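Local coordinates for protein glutaredoxin (Populus tremula x Populus tremuloides, PDB 2E7P) that binds a glutathione-ligated [2Fe-2S] cluster between subunits and probably reduces low-molecular-weight and protein disulfides with electrons from glutathione, at residues C[89-92]-C[93-97]; C[49-52]-C[53-56]; C[98-101]-C[102-106]. All blocks are in the same frame, centred on the assembly; numbering follows the deposited sequence.

Contact 1: residues C[89-92]-C[93-97]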
loop_
_atom_site.group_PDB
_atom_site.type_symbol
_atom_site.label_atom_id
_atom_site.label_comp_id
_atom_site.label_asym_id
_atom_site.label_seq_id
_atom_site.Cartn_x
_atom_site.Cartn_y
_atom_site.Cartn_z
ATOM N N THR C 89 -7.210 12.570 -4.490
ATOM C CA THR C 89 -7.130 14.032 -4.499
ATOM C C THR C 89 -5.841 14.550 -5.132
ATOM O O THR C 89 -5.888 15.464 -6.004
ATOM C CB THR C 89 -7.272 14.657 -3.092
ATOM O OG1 THR C 89 -8.405 14.086 -2.423
ATOM C CG2 THR C 89 -7.480 16.156 -3.219
ATOM N N VAL C 90 -4.691 14.025 -4.684
ATOM C CA VAL C 90 -3.411 14.539 -5.178
ATOM C C VAL C 90 -3.229 14.282 -6.691
ATOM O O VAL C 90 -2.718 15.154 -7.424
ATOM C CB VAL C 90 -2.169 14.020 -4.375
ATOM C CG1 VAL C 90 -0.870 14.558 -4.996
ATOM C CG2 VAL C 90 -2.252 14.460 -2.938
ATOM N N VAL C 91 -3.631 13.090 -7.134
ATOM C CA VAL C 91 -3.598 12.734 -8.565
ATOM C C VAL C 91 -4.443 13.760 -9.343
ATOM O O VAL C 91 -3.984 14.329 -10.323
ATOM C CB VAL C 91 -4.133 11.286 -8.816
ATOM C CG1 VAL C 91 -4.357 11.023 -10.331
ATOM C CG2 VAL C 91 -3.181 10.206 -8.241
ATOM N N GLU C 92 -5.662 14.010 -8.887
ATOM C CA GLU C 92 -6.530 15.034 -9.515
ATOM C C GLU C 92 -5.933 16.458 -9.592
ATOM O O GLU C 92 -6.009 17.123 -10.639
ATOM C CB GLU C 92 -7.862 15.067 -8.788
ATOM C CG GLU C 92 -9.030 15.593 -9.594
ATOM C CD GLU C 92 -10.341 15.418 -8.812
ATOM O OE1 GLU C 92 -11.206 14.550 -9.198
ATOM O OE2 GLU C 92 -10.477 16.133 -7.785
ATOM N N LYS C 93 -5.347 16.929 -8.496
ATOM C CA LYS C 93 -4.623 18.220 -8.488
ATOM C C LYS C 93 -3.477 18.288 -9.511
ATOM O O LYS C 93 -3.293 19.295 -10.235
ATOM C CB LYS C 93 -4.080 18.529 -7.084
ATOM C CG LYS C 93 -5.203 18.579 -6.000
ATOM C CD LYS C 93 -6.112 19.779 -6.203
ATOM C CE LYS C 93 -6.985 20.079 -4.951
ATOM N NZ LYS C 93 -8.329 20.599 -5.377
ATOM N N HIS C 94 -2.679 17.228 -9.540
ATOM C CA HIS C 94 -1.686 17.098 -10.588
ATOM C C HIS C 94 -2.316 17.110 -11.993
ATOM O O HIS C 94 -1.865 17.849 -12.853
ATOM C CB HIS C 94 -0.868 15.826 -10.421
ATOM C CG HIS C 94 0.061 15.575 -11.570
ATOM N ND1 HIS C 94 -0.041 14.464 -12.384
ATOM C CD2 HIS C 94 1.081 16.321 -12.070
ATOM C CE1 HIS C 94 0.909 14.511 -13.303
ATOM N NE2 HIS C 94 1.599 15.627 -13.141
ATOM N N GLN C 95 -3.323 16.282 -12.224
ATOM C CA GLN C 95 -3.888 16.157 -13.575
ATOM C C GLN C 95 -4.499 17.480 -14.106
ATOM O O GLN C 95 -4.533 17.734 -15.316
ATOM C CB GLN C 95 -4.970 15.069 -13.587
ATOM C CG GLN C 95 -4.415 13.640 -13.678
ATOM C CD GLN C 95 -5.509 12.579 -13.443
ATOM O OE1 GLN C 95 -6.627 12.899 -12.995
ATOM N NE2 GLN C 95 -5.192 11.326 -13.723
ATOM N N ARG C 96 -4.995 18.296 -13.183
ATOM C CA ARG C 96 -5.553 19.602 -13.525
ATOM C C ARG C 96 -4.550 20.784 -13.342
ATOM O O ARG C 96 -4.934 21.943 -13.456
ATOM C CB ARG C 96 -6.817 19.855 -12.705
ATOM C CG ARG C 96 -7.928 18.828 -12.899
ATOM C CD ARG C 96 -8.551 18.813 -14.322
ATOM N NE ARG C 96 -9.096 20.107 -14.758
ATOM C CZ ARG C 96 -10.336 20.536 -14.515
ATOM N NH1 ARG C 96 -11.188 19.798 -13.813
ATOM N NH2 ARG C 96 -10.718 21.733 -14.957
ATOM N N ASN C 97 -3.289 20.486 -13.028
ATOM C CA ASN C 97 -2.273 21.532 -12.858
ATOM C C ASN C 97 -2.592 22.448 -11.688
ATOM O O ASN C 97 -2.345 23.644 -11.723
ATOM C CB ASN C 97 -2.127 22.376 -14.153
ATOM C CG ASN C 97 -0.674 22.741 -14.453
ATOM O OD1 ASN C 97 0.235 22.369 -13.708
ATOM N ND2 ASN C 97 -0.451 23.457 -15.549
#

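Contact 2: residues C[49-52]-C[53-56]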
loop_
_atom_site.group_PDB
_atom_site.type_symbol
_atom_site.label_atom_id
_atom_site.label_comp_id
_atom_site.label_asym_id
_atom_site.label_seq_id
_atom_site.Cartn_x
_atom_site.Cartn_y
_atom_site.Cartn_z
ATOM N N VAL C 49 7.186 13.268 5.757
ATOM C CA VAL C 49 6.400 12.061 5.777
ATOM C C VAL C 49 6.305 11.588 7.227
ATOM O O VAL C 49 7.322 11.447 7.918
ATOM C CB VAL C 49 7.011 10.939 4.909
ATOM C CG1 VAL C 49 6.120 9.739 4.946
ATOM C CG2 VAL C 49 7.167 11.400 3.469
ATOM N N VAL C 50 5.081 11.354 7.684
ATOM C CA VAL C 50 4.881 10.757 8.998
ATOM C C VAL C 50 4.448 9.349 8.738
ATOM O O VAL C 50 3.332 9.135 8.369
ATOM C CB VAL C 50 3.782 11.514 9.778
ATOM C CG1 VAL C 50 3.557 10.879 11.173
ATOM C CG2 VAL C 50 4.139 13.017 9.867
ATOM N N GLU C 51 5.337 8.380 8.886
ATOM C CA GLU C 51 4.928 7.002 8.686
ATOM C C GLU C 51 4.247 6.504 9.948
ATOM O O GLU C 51 4.897 6.248 10.952
ATOM C CB GLU C 51 6.129 6.134 8.312
ATOM C CG GLU C 51 6.904 6.660 7.095
ATOM C CD GLU C 51 6.243 6.319 5.749
ATOM O OE1 GLU C 51 5.064 5.909 5.718
ATOM O OE2 GLU C 51 6.898 6.506 4.688
ATOM N N LEU C 52 2.924 6.348 9.903
ATOM C CA LEU C 52 2.196 6.032 11.125
ATOM C C LEU C 52 2.542 4.650 11.697
ATOM O O LEU C 52 2.539 4.473 12.906
ATOM C CB LEU C 52 0.688 6.195 10.924
ATOM C CG LEU C 52 0.145 7.612 10.639
ATOM C CD1 LEU C 52 -1.270 7.529 10.083
ATOM C CD2 LEU C 52 0.190 8.555 11.856
ATOM N N ASP C 53 2.851 3.685 10.835
ATOM C CA ASP C 53 3.201 2.322 11.280
ATOM C C ASP C 53 4.596 2.265 11.923
ATOM O O ASP C 53 5.027 1.219 12.412
ATOM C CB ASP C 53 3.101 1.304 10.108
ATOM C CG ASP C 53 3.941 1.705 8.881
ATOM O OD1 ASP C 53 4.134 2.914 8.614
ATOM O OD2 ASP C 53 4.421 0.792 8.172
ATOM N N GLU C 54 5.326 3.370 11.915
ATOM C CA GLU C 54 6.626 3.339 12.576
ATOM C C GLU C 54 6.570 4.072 13.915
ATOM O O GLU C 54 7.575 4.248 14.568
ATOM C CB GLU C 54 7.718 3.897 11.662
ATOM C CG GLU C 54 8.058 2.962 10.506
ATOM C CD GLU C 54 9.187 3.474 9.656
ATOM O OE1 GLU C 54 9.392 4.708 9.597
ATOM O OE2 GLU C 54 9.886 2.641 9.043
ATOM N N LEU C 55 5.383 4.505 14.305
ATOM C CA LEU C 55 5.195 5.217 15.550
ATOM C C LEU C 55 4.427 4.323 16.526
ATOM O O LEU C 55 3.487 3.665 16.111
ATOM C CB LEU C 55 4.429 6.509 15.290
ATOM C CG LEU C 55 5.104 7.521 14.344
ATOM C CD1 LEU C 55 4.152 8.663 14.128
ATOM C CD2 LEU C 55 6.446 8.041 14.886
ATOM N N SER C 56 4.808 4.306 17.807
ATOM C CA SER C 56 4.063 3.518 18.796
ATOM C C SER C 56 2.633 4.021 18.987
ATOM O O SER C 56 1.728 3.230 19.216
ATOM C CB SER C 56 4.789 3.458 20.163
ATOM O OG SER C 56 5.135 4.763 20.613
#

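Contact 3: residues C[98-101]-C[102-106]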
loop_
_atom_site.group_PDB
_atom_site.type_symbol
_atom_site.label_atom_id
_atom_site.label_comp_id
_atom_site.label_asym_id
_atom_site.label_seq_id
_atom_site.Cartn_x
_atom_site.Cartn_y
_atom_site.Cartn_z
ATOM N N GLU C 98 -3.171 21.876 -10.643
ATOM C CA GLU C 98 -3.554 22.680 -9.517
ATOM C C GLU C 98 -2.591 22.495 -8.342
ATOM O O GLU C 98 -2.641 23.250 -7.387
ATOM C CB GLU C 98 -5.005 22.361 -9.159
ATOM C CG GLU C 98 -5.970 23.109 -10.100
ATOM C CD GLU C 98 -7.409 22.658 -9.968
ATOM O OE1 GLU C 98 -7.673 21.744 -9.152
ATOM O OE2 GLU C 98 -8.264 23.205 -10.711
ATOM N N LEU C 99 -1.727 21.479 -8.442
ATOM C CA LEU C 99 -0.826 21.095 -7.367
ATOM C C LEU C 99 0.268 22.131 -7.162
ATOM O O LEU C 99 0.510 22.537 -6.038
ATOM C CB LEU C 99 -0.213 19.708 -7.636
ATOM C CG LEU C 99 0.627 19.016 -6.567
ATOM C CD1 LEU C 99 -0.185 18.909 -5.265
ATOM C CD2 LEU C 99 1.074 17.648 -7.091
ATOM N N LEU C 100 0.874 22.607 -8.247
ATOM C CA LEU C 100 1.875 23.652 -8.116
ATOM C C LEU C 100 1.355 24.972 -7.453
ATOM O O LEU C 100 1.955 25.411 -6.498
ATOM C CB LEU C 100 2.672 23.873 -9.413
ATOM C CG LEU C 100 3.763 24.925 -9.272
ATOM C CD1 LEU C 100 4.911 24.448 -8.377
ATOM C CD2 LEU C 100 4.236 25.397 -10.637
ATOM N N PRO C 101 0.264 25.607 -7.969
ATOM C CA PRO C 101 -0.319 26.758 -7.237
ATOM C C PRO C 101 -0.607 26.536 -5.748
ATOM O O PRO C 101 -0.333 27.430 -4.950
ATOM C CB PRO C 101 -1.610 27.055 -8.004
ATOM C CG PRO C 101 -1.376 26.535 -9.360
ATOM C CD PRO C 101 -0.413 25.399 -9.268
ATOM N N LEU C 102 -1.097 25.360 -5.350
ATOM C CA LEU C 102 -1.319 25.088 -3.913
ATOM C C LEU C 102 -0.030 25.260 -3.123
ATOM O O LEU C 102 -0.021 25.872 -2.021
ATOM C CB LEU C 102 -1.840 23.665 -3.676
ATOM C CG LEU C 102 -3.300 23.348 -3.991
ATOM C CD1 LEU C 102 -3.449 21.834 -3.925
ATOM C CD2 LEU C 102 -4.213 24.057 -2.984
ATOM N N LEU C 103 1.047 24.716 -3.688
ATOM C CA LEU C 103 2.363 24.699 -3.039
ATOM C C LEU C 103 2.907 26.121 -2.954
ATOM O O LEU C 103 3.408 26.561 -1.908
ATOM C CB LEU C 103 3.342 23.793 -3.809
ATOM C CG LEU C 103 3.068 22.304 -3.728
ATOM C CD1 LEU C 103 3.967 21.501 -4.701
ATOM C CD2 LEU C 103 3.232 21.805 -2.289
ATOM N N GLN C 104 2.809 26.827 -4.075
ATOM C CA GLN C 104 3.360 28.170 -4.148
ATOM C C GLN C 104 2.548 29.172 -3.334
ATOM O O GLN C 104 3.122 30.043 -2.712
ATOM C CB GLN C 104 3.525 28.578 -5.607
ATOM C CG GLN C 104 4.602 27.731 -6.261
ATOM C CD GLN C 104 4.877 28.136 -7.669
ATOM O OE1 GLN C 104 3.968 28.483 -8.422
ATOM N NE2 GLN C 104 6.145 28.059 -8.057
ATOM N N ASP C 105 1.226 29.033 -3.312
ATOM C CA ASP C 105 0.381 29.904 -2.503
ATOM C C ASP C 105 0.618 29.698 -1.010
ATOM O O ASP C 105 0.646 30.671 -0.240
ATOM C CB ASP C 105 -1.102 29.715 -2.836
ATOM C CG ASP C 105 -1.465 30.262 -4.196
ATOM O OD1 ASP C 105 -0.605 30.947 -4.846
ATOM O OD2 ASP C 105 -2.606 29.980 -4.638
ATOM N N ALA C 106 0.766 28.440 -0.596
ATOM C CA ALA C 106 1.087 28.132 0.795
ATOM C C ALA C 106 2.451 28.723 1.163
ATOM O O ALA C 106 2.634 29.244 2.266
ATOM C CB ALA C 106 1.092 26.619 1.030
#

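Contact 1: residues C[89-92]-C[93-97]
K93 N meets T89 O at 2.9 Å, one turn on in helix 87-95, in a nearly straight bond that lies in the carbonyl plane. With CG anti to its own carbonyl carbon (chi1 -58°), the lysine chain turns back along the preceding turn, so that CG lies 3.2 Å from T89 O; further out the chain comes only loosely near the T89 methyl before leading away, and NZ forms a weak, long ion pair with E98. H94 follows with its N bonded to V90 O at 3.0 Å, the donor tilted a little out of the carbonyl plane. Its CB rests near V91 O and its side chain touches L39 and Q42 of helix 31-42. Q95 makes the principal side-chain contact of the turn: its extended chain lies alongside V91, pointing the same way, and NE2 approaches the methyl CG1 to 3.5 Å. With CG1 anti to the V91 nitrogen (chi1 169°), and so beside the carbonyl carbon, that methyl lies on the side where Q95 follows; Q95 N bonds V91 O at 2.8 Å. R96 N closes the series on E92 O, more bent than the others at 148°, and CB and CG of R96 lie close to the same oxygen. N97, with positive phi, is the C' residue of a Schellman motif: its N bonds H94 O, and E98 N turns back to K93 O. Four main-chain bonds thus use the carbonyls of T89 to E92; the CB and CG stems of K93, Q95 and R96, and CB of H94, lie against these oxygens and probably help screen them from water, while the Schellman turn employs the carbonyls of K93 and H94 to end the helix that begins at the glutathione-binding residues C87 and D88.

Contact 2: residues C[49-52]-C[53-56]
E51 and L52 offer their carbonyl oxygens to E54 N (3.1 Å) and L55 N (3.2 Å), and both donors stand well above the carbonyl planes, away from the lone pairs, as the chain leaves strand 48-51 through a short 3-10 turn. The side chains sort themselves to the two sides of this turn. On one side V50 and L55 cross at about a right angle, methyl CG1 of V50 meeting CD1 of L55 at 3.7 Å. CG1 reaches there because it stands anti to the valine nitrogen (chi1 180°), and L55 CG also sits 3.6 Å from E51 O. L55 and L52 both continue this apolar side onto L61 of helix 58-69.

On the other side three acids gather. E51 and E54 run side by side, with OE1 of E54 lying 3.8 Å from E51 CB and the two carboxylate planes turned 72° apart. The D53 carboxylate curls back beside E51: its CG occupies the position between backbone N and carbonyl carbon (chi1 55°), bringing OD1 to 3.8 Å from E51 CB. The like-charged oxygens OE1 of E51 and OD1 of D53 are then 4.3 Å apart.

Each acid has its strongest polar partner elsewhere. E51 OE1 bonds S26 OG and its OE2 pairs with K37, D53 OD2 bonds T28 OG1, and E54 OE2 forms a salt bridge with R35 of the second subunit. These outside partners probably offset the mutual repulsion of the acids; the cluster ties the end of the strand to the segment carrying the glutathione-binding K27, which D53 touches, and, through E54, to R35 of the second subunit.

Contact 3: residues C[98-101]-C[102-106]
Q104 sends its side chain over L100, one turn earlier in helix 99-110, and the two cross obliquely. Its CB starts 3.6 Å from L100 O, the same oxygen that receives Q104 N in a 2.9 Å bond. CG, placed anti to the glutamine's carbonyl carbon (chi1 -67°), is 3.5 Å from that oxygen and faces the leucine methyl CD1. The extended chain then brings CD to 3.8 Å from both CG and CD1 of L100. At the tip the amide divides: OE1 lies 3.7 Å from L100 CG and close to CD2, while NE2 lies 3.8 Å from CD1, so the two branches of the leucine are met by opposite ends of one amide.

Main-chain bonds hold the rest of the turn. L103 N bonds L99 O and D105 N bonds P101 O, whereas L102 N makes a weak bond to E98 O. P101, having no N-H to give, contributes only its carbonyl to this series. The chemistry is two-sided: on the outer surface Q104 spreads its flat amide over an aliphatic side chain, whereas on the inner side L99 and L103 pack helix 99-110, the last of the chain, against I79 of strand 76-79 in the sheet and V43 of a loop.

In the fold
Contacts 1 and 3 are neighbours in sequence and space, their centres 11 Å apart. K93 O, which takes part in ending the first helix, probably also accepts a hydrogen bond from L99 N (3.2 Å), and K93 CD packs on L102 CD1 (4.1 Å), so the Schellman turn leads directly into helix 99-110. Contact 2 lies on the opposite side of the chain's centre, 25 Å from contact 1 and 26 Å from contact 3 between centres. Bound glutathione falls about 6 Å from the side chains of T89 (contact 1) and L52 (contact 2), but about 13 Å from that of L99. The glutathione site of this thioredoxin fold therefore has contacts 1 and 2 near it, with contact 3 farther off.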